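Local structure of alpha-/beta-galactoside alpha-2,3-sialyltransferase (Photobacterium phosphoreum, 2ZWI) at residues Asn80-Thr83 and Leu84-Val87; Ile142-Ile146 and Asn147-Pro151; Asp201-Thr204 and Thr205-Ser208; Asn212-Tyr215 and Asn216-Phe220. The protein probably transfers sialic acid in alpha-2,3 linkage to galactosides, as a GT-B-type glycosyltransferase that binds cytidine-5'-monophosphate. All blocks are in the same frame, centred on the assembly; numbering follows the deposited sequence.

Contact 1: residues Asn80-Thr83 and Leu84-Val87; sequences NGNT and LWAV
Asn-82 and Trp-85 stand side by side at the C-terminal end of strand 74-82, their side chains pointing the same way, with the amide and indole planes turned 64° apart. The whole amide end borders Trp-85 CD1: Asn-82 CG lies at the indole edge, in its plane, 3.6 Å from CD1, while OD1 approaches the ring obliquely. With CG anti to the backbone N (chi1 173°), the Asn-82 side chain leans over the turn that follows, and its OD1 accepts a hydrogen bond from Trp-85 N at 3.1 Å. The N-H points almost straight at the oxygen (160°), although the donor sits above the carbonyl plane. The same oxygen packs against the Leu-84 side chain, 3.5 Å from its CB. The turn itself, Thr-83 to Ala-86, is a type I beta turn closed by Ala-86 N to Thr-83 O at 3.0 Å. A water ties the two arms together, accepting from Asn-82 N at 2.8 Å and donating to Trp-85 O at 2.9 Å. The other end of the Asn-82 amide is engaged too: ND2 donates to Asp-10 OD1 and Asp-112 OD1, while the Trp-85 ring takes part in a cation-pi contact with Arg-11. These bonds hold the amide at both ends and define its orientation. Two aspartates drawing on ND2 would probably polarise the group and make OD1 a better acceptor for the turn, where strand 74-82 passes into helix 86-98 of a beta-alpha-beta unit of this GT-B fold.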
loop_
_atom_site.group_PDB
_atom_site.type_symbol
_atom_site.label_atom_id
_atom_site.label_comp_id
_atom_site.label_asym_id
_atom_site.label_seq_id
_atom_site.Cartn_x
_atom_site.Cartn_y
_atom_site.Cartn_z
ATOM N N ASN A 80 -1.975 -2.284 14.365
ATOM C CA ASN A 80 -1.426 -1.870 13.089
ATOM C C ASN A 80 -2.288 -2.476 11.978
ATOM O O ASN A 80 -2.423 -3.700 11.886
ATOM C CB ASN A 80 0.040 -2.315 12.986
ATOM C CG ASN A 80 0.887 -1.829 14.174
ATOM O OD1 ASN A 80 0.949 -2.464 15.233
ATOM N ND2 ASN A 80 1.546 -0.703 13.989
ATOM N N GLY A 81 -2.877 -1.619 11.149
ATOM C CA GLY A 81 -3.872 -2.056 10.169
ATOM C C GLY A 81 -3.801 -1.387 8.811
ATOM O O GLY A 81 -2.837 -0.696 8.486
ATOM N N ASN A 82 -4.851 -1.609 8.027
ATOM C CA ASN A 82 -4.987 -1.142 6.658
ATOM C C ASN A 82 -6.068 -0.057 6.676
ATOM O O ASN A 82 -7.191 -0.318 7.094
ATOM C CB ASN A 82 -5.393 -2.356 5.801
ATOM C CG ASN A 82 -5.728 -2.004 4.368
ATOM O OD1 ASN A 82 -6.469 -1.066 4.104
ATOM N ND2 ASN A 82 -5.192 -2.785 3.428
ATOM N N THR A 83 -5.723 1.158 6.250
ATOM C CA THR A 83 -6.634 2.307 6.312
ATOM C C THR A 83 -7.982 2.051 5.601
ATOM O O THR A 83 -9.029 2.236 6.203
ATOM C CB THR A 83 -5.953 3.591 5.788
ATOM O OG1 THR A 83 -4.670 3.730 6.417
ATOM C CG2 THR A 83 -6.793 4.815 6.107
ATOM N N LEU A 84 -7.956 1.604 4.345
ATOM C CA LEU A 84 -9.195 1.293 3.632
ATOM C C LEU A 84 -10.049 0.290 4.430
ATOM O O LEU A 84 -11.261 0.415 4.509
ATOM C CB LEU A 84 -8.892 0.726 2.239
ATOM C CG LEU A 84 -10.078 0.495 1.289
ATOM C CD1 LEU A 84 -10.781 1.819 0.966
ATOM C CD2 LEU A 84 -9.587 -0.189 0.029
ATOM N N TRP A 85 -9.379 -0.695 5.019
ATOM C CA TRP A 85 -10.018 -1.752 5.783
ATOM C C TRP A 85 -9.974 -1.472 7.284
ATOM O O TRP A 85 -9.806 -2.380 8.099
ATOM C CB TRP A 85 -9.354 -3.088 5.441
ATOM C CG TRP A 85 -9.614 -3.484 4.022
ATOM C CD1 TRP A 85 -8.713 -3.521 2.993
ATOM C CD2 TRP A 85 -10.878 -3.853 3.462
ATOM N NE1 TRP A 85 -9.336 -3.916 1.833
ATOM C CE2 TRP A 85 -10.666 -4.126 2.095
ATOM C CE3 TRP A 85 -12.170 -3.994 3.991
ATOM C CZ2 TRP A 85 -11.697 -4.530 1.246
ATOM C CZ3 TRP A 85 -13.198 -4.401 3.151
ATOM C CH2 TRP A 85 -12.955 -4.665 1.791
ATOM N N ALA A 86 -10.146 -0.205 7.647
ATOM C CA ALA A 86 -10.198 0.191 9.057
ATOM C C ALA A 86 -11.254 -0.614 9.826
ATOM O O ALA A 86 -11.164 -0.744 11.043
ATOM C CB ALA A 86 -10.478 1.690 9.184
ATOM N N VAL A 87 -12.245 -1.154 9.114
ATOM C CA VAL A 87 -13.271 -2.015 9.741
ATOM C C VAL A 87 -12.655 -3.157 10.570
ATOM O O VAL A 87 -13.180 -3.514 11.626
ATOM C CB VAL A 87 -14.296 -2.593 8.698
ATOM C CG1 VAL A 87 -13.635 -3.597 7.765
ATOM C CG2 VAL A 87 -15.512 -3.219 9.407
HETATM O O HOH W 1 -7.139 -3.127 8.788
#

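Contact 2: residues Ile142-Ile146 and Asn147-Pro151; sequences IQSSI and NGTQP
Ser-144 O and Thr-149 N join at 2.8 Å in a Schellman motif that ends helix 128-147, where Gly-148 takes a positive phi of 98° and turns the chain off the helix. Ser-144 O also accepts from Gly-148 N and, at 3.0 Å, from the hydroxyl of Thr-149, so three donors grip one carbonyl. The hydroxyl gets there because Thr-149 OG1 lies between its own N and carbonyl carbon (chi1 48°), folded back over the helix end; it rests 3.3 Å from Ser-144 CB. Gln-150 then runs back alongside the last turn. Its CG lies against Ser-144 CB, and the chain extends beyond CG to bring NE2 to Ser-145 OG, a 3.3 Å hydrogen bond with the hydroxyl slightly out of the amide plane. Ser-145 CA adds a CH contact to Gln-150 O. Ser-144 OG bonds to Asp-140 O, one helical turn earlier. The Schellman turn is largely exposed; Ser-145 and Ile-146, in contrast, are buried and touch Val-90 of helix 86-98, and Ile-146 also touches Ile-93. Ile-142 packs on Phe-162 and Ser-145 on Phe-152, so the end of helix 128-147 packs on helix 86-98 and on the loops that flank helix 156-159.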
loop_
_atom_site.group_PDB
_atom_site.type_symbol
_atom_site.label_atom_id
_atom_site.label_comp_id
_atom_site.label_asym_id
_atom_site.label_seq_id
_atom_site.Cartn_x
_atom_site.Cartn_y
_atom_site.Cartn_z
ATOM N N ILE A 142 -17.610 6.608 14.021
ATOM C CA ILE A 142 -16.589 5.650 14.456
ATOM C C ILE A 142 -16.930 5.075 15.832
ATOM O O ILE A 142 -16.848 3.869 16.045
ATOM C CB ILE A 142 -15.179 6.307 14.485
ATOM C CG1 ILE A 142 -14.761 6.765 13.081
ATOM C CG2 ILE A 142 -14.128 5.359 15.110
ATOM C CD1 ILE A 142 -13.725 7.851 13.103
ATOM N N GLN A 143 -17.313 5.945 16.762
ATOM C CA GLN A 143 -17.696 5.503 18.091
ATOM C C GLN A 143 -18.893 4.546 18.044
ATOM O O GLN A 143 -18.871 3.519 18.716
ATOM C CB GLN A 143 -17.947 6.692 19.023
ATOM C CG GLN A 143 -18.091 6.312 20.501
ATOM C CD GLN A 143 -16.832 5.683 21.091
ATOM O OE1 GLN A 143 -15.762 6.301 21.122
ATOM N NE2 GLN A 143 -16.959 4.456 21.581
ATOM N N SER A 144 -19.906 4.868 17.236
ATOM C CA SER A 144 -21.080 3.997 17.058
ATOM C C SER A 144 -20.730 2.609 16.523
ATOM O O SER A 144 -21.309 1.613 16.960
ATOM C CB SER A 144 -22.120 4.632 16.134
ATOM O OG SER A 144 -22.546 5.884 16.621
ATOM N N SER A 145 -19.803 2.558 15.569
ATOM C CA SER A 145 -19.239 1.300 15.068
ATOM C C SER A 145 -18.529 0.497 16.150
ATOM O O SER A 145 -18.660 -0.726 16.203
ATOM C CB SER A 145 -18.260 1.568 13.925
ATOM O OG SER A 145 -18.959 2.008 12.778
ATOM N N ILE A 146 -17.768 1.194 16.994
ATOM C CA ILE A 146 -17.025 0.558 18.083
ATOM C C ILE A 146 -17.975 0.091 19.192
ATOM O O ILE A 146 -17.775 -0.968 19.788
ATOM C CB ILE A 146 -15.934 1.501 18.651
ATOM C CG1 ILE A 146 -14.795 1.672 17.630
ATOM C CG2 ILE A 146 -15.427 0.996 20.003
ATOM C CD1 ILE A 146 -13.826 2.814 17.955
ATOM N N ASN A 147 -19.005 0.890 19.449
ATOM C CA ASN A 147 -20.069 0.542 20.387
ATOM C C ASN A 147 -20.928 -0.605 19.879
ATOM O O ASN A 147 -21.492 -1.357 20.672
ATOM C CB ASN A 147 -20.963 1.760 20.672
ATOM C CG ASN A 147 -20.248 2.841 21.461
ATOM O OD1 ASN A 147 -20.666 3.997 21.463
ATOM N ND2 ASN A 147 -19.164 2.471 22.136
ATOM N N GLY A 148 -21.047 -0.712 18.555
ATOM C CA GLY A 148 -21.780 -1.808 17.913
ATOM C C GLY A 148 -23.198 -1.451 17.518
ATOM O O GLY A 148 -24.050 -2.325 17.388
ATOM N N THR A 149 -23.452 -0.165 17.297
ATOM C CA THR A 149 -24.809 0.316 17.046
ATOM C C THR A 149 -25.080 0.601 15.567
ATOM O O THR A 149 -26.240 0.751 15.145
ATOM C CB THR A 149 -25.112 1.560 17.894
ATOM O OG1 THR A 149 -24.030 2.495 17.776
ATOM C CG2 THR A 149 -25.288 1.176 19.371
ATOM N N GLN A 150 -24.001 0.650 14.785
ATOM C CA GLN A 150 -24.058 0.961 13.358
ATOM C C GLN A 150 -22.922 0.228 12.630
ATOM O O GLN A 150 -21.869 -0.033 13.227
ATOM C CB GLN A 150 -23.928 2.476 13.133
ATOM C CG GLN A 150 -22.498 3.013 13.350
ATOM C CD GLN A 150 -22.206 4.308 12.615
ATOM O OE1 GLN A 150 -22.979 5.265 12.688
ATOM N NE2 GLN A 150 -21.071 4.347 11.907
ATOM N N PRO A 151 -23.119 -0.101 11.339
ATOM C CA PRO A 151 -22.004 -0.685 10.590
ATOM C C PRO A 151 -20.950 0.388 10.268
ATOM O O PRO A 151 -21.240 1.584 10.350
ATOM C CB PRO A 151 -22.679 -1.192 9.308
ATOM C CG PRO A 151 -23.827 -0.255 9.113
ATOM C CD PRO A 151 -24.325 0.062 10.499
#

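Contact 3: residues Asp201-Thr204 and Thr205-Ser208; sequences DYFT and TFNS
Phe-206 folds back over Tyr-202 and beside Phe-203 at the end of a short helix-like turn, directly before Asn-207, the N-cap residue of helix 208-218. Its CB starts 3.7 Å from Tyr-202 O, and with CG anti to the carbonyl carbon (chi1 -86°) the ring lies across that oxygen. CG and CD1 pass closest to it, CD1 at 3.4 Å, which places Tyr-202 O over one face of the ring. CE1 lies 4.0 Å from both Tyr-202 O and Tyr-202 CB. On the CD2 side the neighbour changes: CD2 meets Phe-203 CD1 at 3.7 Å, and CE2 lies a little farther from the same ring. The two phenyl groups are oblique to each other, their planes 42° apart and their centroids 5.6 Å apart. At the far end, CZ reaches Tyr-202 CB at 3.8 Å. This methylene sits over the face of the Phe-206 ring, offset toward its rim, in a CH-pi contact. The backbone supports the fold-back, since Tyr-202 O accepts from both Thr-205 N and Phe-206 N, with a weak bond from Thr-205 OG1 besides. Helix 14-26 touches Tyr-202 through Thr-21 and Phe-206 through Ile-24, while Lys-211 of helix 208-218 touches Phe-203 and Phe-206. The donor Phe-206 N lies in the carbonyl plane of Tyr-202, 3.1 Å from O, whereas Thr-205 N approaches from above that plane.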
loop_
_atom_site.group_PDB
_atom_site.type_symbol
_atom_site.label_atom_id
_atom_site.label_comp_id
_atom_site.label_asym_id
_atom_site.label_seq_id
_atom_site.Cartn_x
_atom_site.Cartn_y
_atom_site.Cartn_z
ATOM N N ASP A 201 13.599 3.598 2.479
ATOM C CA ASP A 201 15.066 3.579 2.507
ATOM C C ASP A 201 15.599 2.872 3.752
ATOM O O ASP A 201 16.727 3.124 4.176
ATOM C CB ASP A 201 15.605 5.013 2.437
ATOM C CG ASP A 201 15.113 5.886 3.587
ATOM O OD1 ASP A 201 14.307 5.418 4.426
ATOM O OD2 ASP A 201 15.543 7.057 3.664
ATOM N N TYR A 202 14.779 2.001 4.334
ATOM C CA TYR A 202 15.168 1.238 5.524
ATOM C C TYR A 202 16.433 0.406 5.318
ATOM O O TYR A 202 17.256 0.284 6.235
ATOM C CB TYR A 202 14.016 0.329 5.983
ATOM C CG TYR A 202 12.864 1.083 6.605
ATOM C CD1 TYR A 202 11.774 1.491 5.834
ATOM C CD2 TYR A 202 12.864 1.393 7.968
ATOM C CE1 TYR A 202 10.715 2.190 6.399
ATOM C CE2 TYR A 202 11.809 2.091 8.544
ATOM C CZ TYR A 202 10.734 2.481 7.756
ATOM O OH TYR A 202 9.691 3.184 8.324
ATOM N N PHE A 203 16.600 -0.154 4.121
ATOM C CA PHE A 203 17.753 -1.019 3.844
ATOM C C PHE A 203 19.100 -0.297 3.940
ATOM O O PHE A 203 20.134 -0.933 4.096
ATOM C CB PHE A 203 17.602 -1.740 2.498
ATOM C CG PHE A 203 16.976 -3.104 2.607
ATOM C CD1 PHE A 203 15.805 -3.301 3.349
ATOM C CD2 PHE A 203 17.540 -4.196 1.946
ATOM C CE1 PHE A 203 15.226 -4.578 3.457
ATOM C CE2 PHE A 203 16.956 -5.475 2.036
ATOM C CZ PHE A 203 15.801 -5.660 2.791
ATOM N N THR A 204 19.073 1.029 3.846
ATOM C CA THR A 204 20.273 1.857 3.976
ATOM C C THR A 204 20.884 1.728 5.383
ATOM O O THR A 204 22.102 1.790 5.530
ATOM C CB THR A 204 19.946 3.335 3.597
ATOM O OG1 THR A 204 19.584 3.382 2.210
ATOM C CG2 THR A 204 21.109 4.278 3.825
ATOM N N THR A 205 20.048 1.512 6.399
ATOM C CA THR A 205 20.522 1.414 7.785
ATOM C C THR A 205 20.446 0.003 8.392
ATOM O O THR A 205 21.004 -0.238 9.465
ATOM C CB THR A 205 19.807 2.421 8.719
ATOM O OG1 THR A 205 18.390 2.221 8.660
ATOM C CG2 THR A 205 20.123 3.860 8.320
ATOM N N PHE A 206 19.761 -0.914 7.706
ATOM C CA PHE A 206 19.618 -2.300 8.155
ATOM C C PHE A 206 20.947 -3.049 8.105
ATOM O O PHE A 206 21.693 -2.950 7.121
ATOM C CB PHE A 206 18.618 -3.047 7.262
ATOM C CG PHE A 206 17.165 -2.893 7.668
ATOM C CD1 PHE A 206 16.775 -2.008 8.669
ATOM C CD2 PHE A 206 16.181 -3.641 7.018
ATOM C CE1 PHE A 206 15.438 -1.886 9.029
ATOM C CE2 PHE A 206 14.839 -3.508 7.356
ATOM C CZ PHE A 206 14.466 -2.634 8.368
ATOM N N ASN A 207 21.227 -3.812 9.159
ATOM C CA ASN A 207 22.307 -4.787 9.125
ATOM C C ASN A 207 21.862 -6.053 8.381
ATOM O O ASN A 207 20.683 -6.199 8.028
ATOM C CB ASN A 207 22.809 -5.097 10.549
ATOM C CG ASN A 207 21.735 -5.716 11.439
ATOM O OD1 ASN A 207 20.981 -6.600 11.020
ATOM N ND2 ASN A 207 21.678 -5.260 12.684
ATOM N N SER A 208 22.801 -6.964 8.137
ATOM C CA SER A 208 22.518 -8.187 7.381
ATOM C C SER A 208 21.352 -9.000 7.929
ATOM O O SER A 208 20.498 -9.443 7.166
ATOM C CB SER A 208 23.764 -9.070 7.295
ATOM O OG SER A 208 24.539 -8.701 6.180
#

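Contact 4: residues Asn212-Tyr215 and Asn216-Phe220; sequences NKFY and NFTGF
Thr-218 meets Phe-214 one turn back at the C-terminal end of helix 208-218, where its hydroxyl forms an ST turn. Phe-214 O is satisfied twice by this residue: OG1 donates to it at 2.7 Å and the backbone N at 3.1 Å, from opposite faces of the carbonyl plane. The hydroxyl then accepts from Phe-220 N at 3.2 Å, linking the last turn to the chain leaving the helix. Tyr-215 O takes two weak bonds, from Phe-220 N and from Gly-219 N at the positive-phi position. Farther up, regular helical bonds serve Asn-212 O and Lys-213 O, from Asn-216 N and Phe-217 N. Thr-218 OG1 sits between its backbone N and carbonyl carbon (chi1 55°), which turns the methyl toward the phenyl ring of Phe-214. Thr-218 also packs on Ile-17 and Met-20 of helix 14-26, and Phe-214 on Met-310 of helix 305-310; Phe-217 lies against helix 44-50. The buried side chains of the helix end thus pack on three other helices. Thr-218 CG2 stands over one face of the Phe-214 ring, 3.9 Å from its centroid, in a CH-pi contact.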
loop_
_atom_site.group_PDB
_atom_site.type_symbol
_atom_site.label_atom_id
_atom_site.label_comp_id
_atom_site.label_asym_id
_atom_site.label_seq_id
_atom_site.Cartn_x
_atom_site.Cartn_y
_atom_site.Cartn_z
ATOM N N ASN A 212 18.011 -10.015 5.984
ATOM C CA ASN A 212 17.642 -11.432 5.888
ATOM C C ASN A 212 16.259 -11.735 6.443
ATOM O O ASN A 212 15.501 -12.504 5.842
ATOM C CB ASN A 212 18.695 -12.325 6.562
ATOM C CG ASN A 212 20.011 -12.337 5.810
ATOM O OD1 ASN A 212 20.049 -12.147 4.589
ATOM N ND2 ASN A 212 21.106 -12.568 6.537
ATOM N N LYS A 213 15.926 -11.116 7.576
ATOM C CA LYS A 213 14.583 -11.224 8.136
ATOM C C LYS A 213 13.508 -10.726 7.165
ATOM O O LYS A 213 12.424 -11.310 7.088
ATOM C CB LYS A 213 14.486 -10.476 9.467
ATOM C CG LYS A 213 13.291 -10.892 10.317
ATOM C CD LYS A 213 13.359 -10.321 11.750
ATOM C CE LYS A 213 14.512 -10.933 12.527
ATOM N NZ LYS A 213 14.338 -10.770 13.999
ATOM N N PHE A 214 13.810 -9.656 6.429
ATOM C CA PHE A 214 12.882 -9.161 5.419
ATOM C C PHE A 214 12.681 -10.182 4.297
ATOM O O PHE A 214 11.542 -10.434 3.876
ATOM C CB PHE A 214 13.291 -7.790 4.854
ATOM C CG PHE A 214 12.290 -7.239 3.860
ATOM C CD1 PHE A 214 11.197 -6.495 4.296
ATOM C CD2 PHE A 214 12.416 -7.509 2.500
ATOM C CE1 PHE A 214 10.251 -6.007 3.411
ATOM C CE2 PHE A 214 11.460 -7.016 1.581
ATOM C CZ PHE A 214 10.379 -6.260 2.043
ATOM N N TYR A 215 13.778 -10.771 3.826
ATOM C CA TYR A 215 13.706 -11.833 2.815
ATOM C C TYR A 215 12.913 -13.023 3.315
ATOM O O TYR A 215 12.117 -13.590 2.566
ATOM C CB TYR A 215 15.092 -12.306 2.379
ATOM C CG TYR A 215 16.037 -11.208 1.960
ATOM C CD1 TYR A 215 15.571 -10.044 1.355
ATOM C CD2 TYR A 215 17.408 -11.346 2.153
ATOM C CE1 TYR A 215 16.446 -9.036 0.979
ATOM C CE2 TYR A 215 18.289 -10.354 1.771
ATOM C CZ TYR A 215 17.808 -9.206 1.186
ATOM O OH TYR A 215 18.691 -8.222 0.812
ATOM N N ASN A 216 13.133 -13.403 4.577
ATOM C CA ASN A 216 12.416 -14.539 5.171
ATOM C C ASN A 216 10.904 -14.314 5.319
ATOM O O ASN A 216 10.113 -15.200 5.004
ATOM C CB ASN A 216 13.043 -14.951 6.502
ATOM C CG ASN A 216 14.383 -15.647 6.326
ATOM O OD1 ASN A 216 14.667 -16.218 5.274
ATOM N ND2 ASN A 216 15.219 -15.592 7.361
ATOM N N PHE A 217 10.522 -13.138 5.808
ATOM C CA PHE A 217 9.117 -12.715 5.895
ATOM C C PHE A 217 8.366 -12.761 4.559
ATOM O O PHE A 217 7.244 -13.252 4.481
ATOM C CB PHE A 217 9.051 -11.270 6.404
ATOM C CG PHE A 217 8.760 -11.145 7.859
ATOM C CD1 PHE A 217 7.745 -11.901 8.452
ATOM C CD2 PHE A 217 9.457 -10.222 8.631
ATOM C CE1 PHE A 217 7.454 -11.768 9.799
ATOM C CE2 PHE A 217 9.179 -10.070 9.988
ATOM C CZ PHE A 217 8.171 -10.846 10.574
ATOM N N THR A 218 9.002 -12.223 3.523
ATOM C CA THR A 218 8.368 -12.010 2.226
ATOM C C THR A 218 8.536 -13.192 1.276
ATOM O O THR A 218 7.778 -13.336 0.305
ATOM C CB THR A 218 8.950 -10.758 1.539
ATOM O OG1 THR A 218 10.375 -10.890 1.447
ATOM C CG2 THR A 218 8.609 -9.504 2.338
ATOM N N GLY A 219 9.540 -14.025 1.548
ATOM C CA GLY A 219 9.929 -15.098 0.634
ATOM C C GLY A 219 10.590 -14.545 -0.617
ATOM O O GLY A 219 10.682 -15.235 -1.628
ATOM N N PHE A 220 11.040 -13.293 -0.553
ATOM C CA PHE A 220 11.654 -12.637 -1.703
ATOM C C PHE A 220 13.100 -12.241 -1.429
ATOM O O PHE A 220 13.401 -11.645 -0.399
ATOM C CB PHE A 220 10.852 -11.405 -2.154
ATOM C CG PHE A 220 11.548 -10.596 -3.220
ATOM C CD1 PHE A 220 11.626 -11.064 -4.538
ATOM C CD2 PHE A 220 12.156 -9.388 -2.908
ATOM C CE1 PHE A 220 12.286 -10.332 -5.516
ATOM C CE2 PHE A 220 12.831 -8.650 -3.891
ATOM C CZ PHE A 220 12.891 -9.126 -5.193
#

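How the contacts relate
Contact 1 is the buried member, where strand 74-82 turns into helix 86-98, and its chemistry is an asparagine amide fixed between aspartates and a turn. Contact 2 caps another helix on the same side of the chain's centre, but its exposed turn relies on backbone and hydroxyl bonds; Val-90 and Ile-93 of helix 86-98 link it to the element contact 1 begins. Contact 3 leads into helix 208-218 and contact 4 forms its last turns and exit; both lean on helix 14-26. Contact 3 is a surface contact, contact 4 partly buried, and they touch directly, Phe-203 CE2 lying 3.5 Å from Tyr-215 OH. Both combine CH-pi packing with a shared carbonyl acceptor.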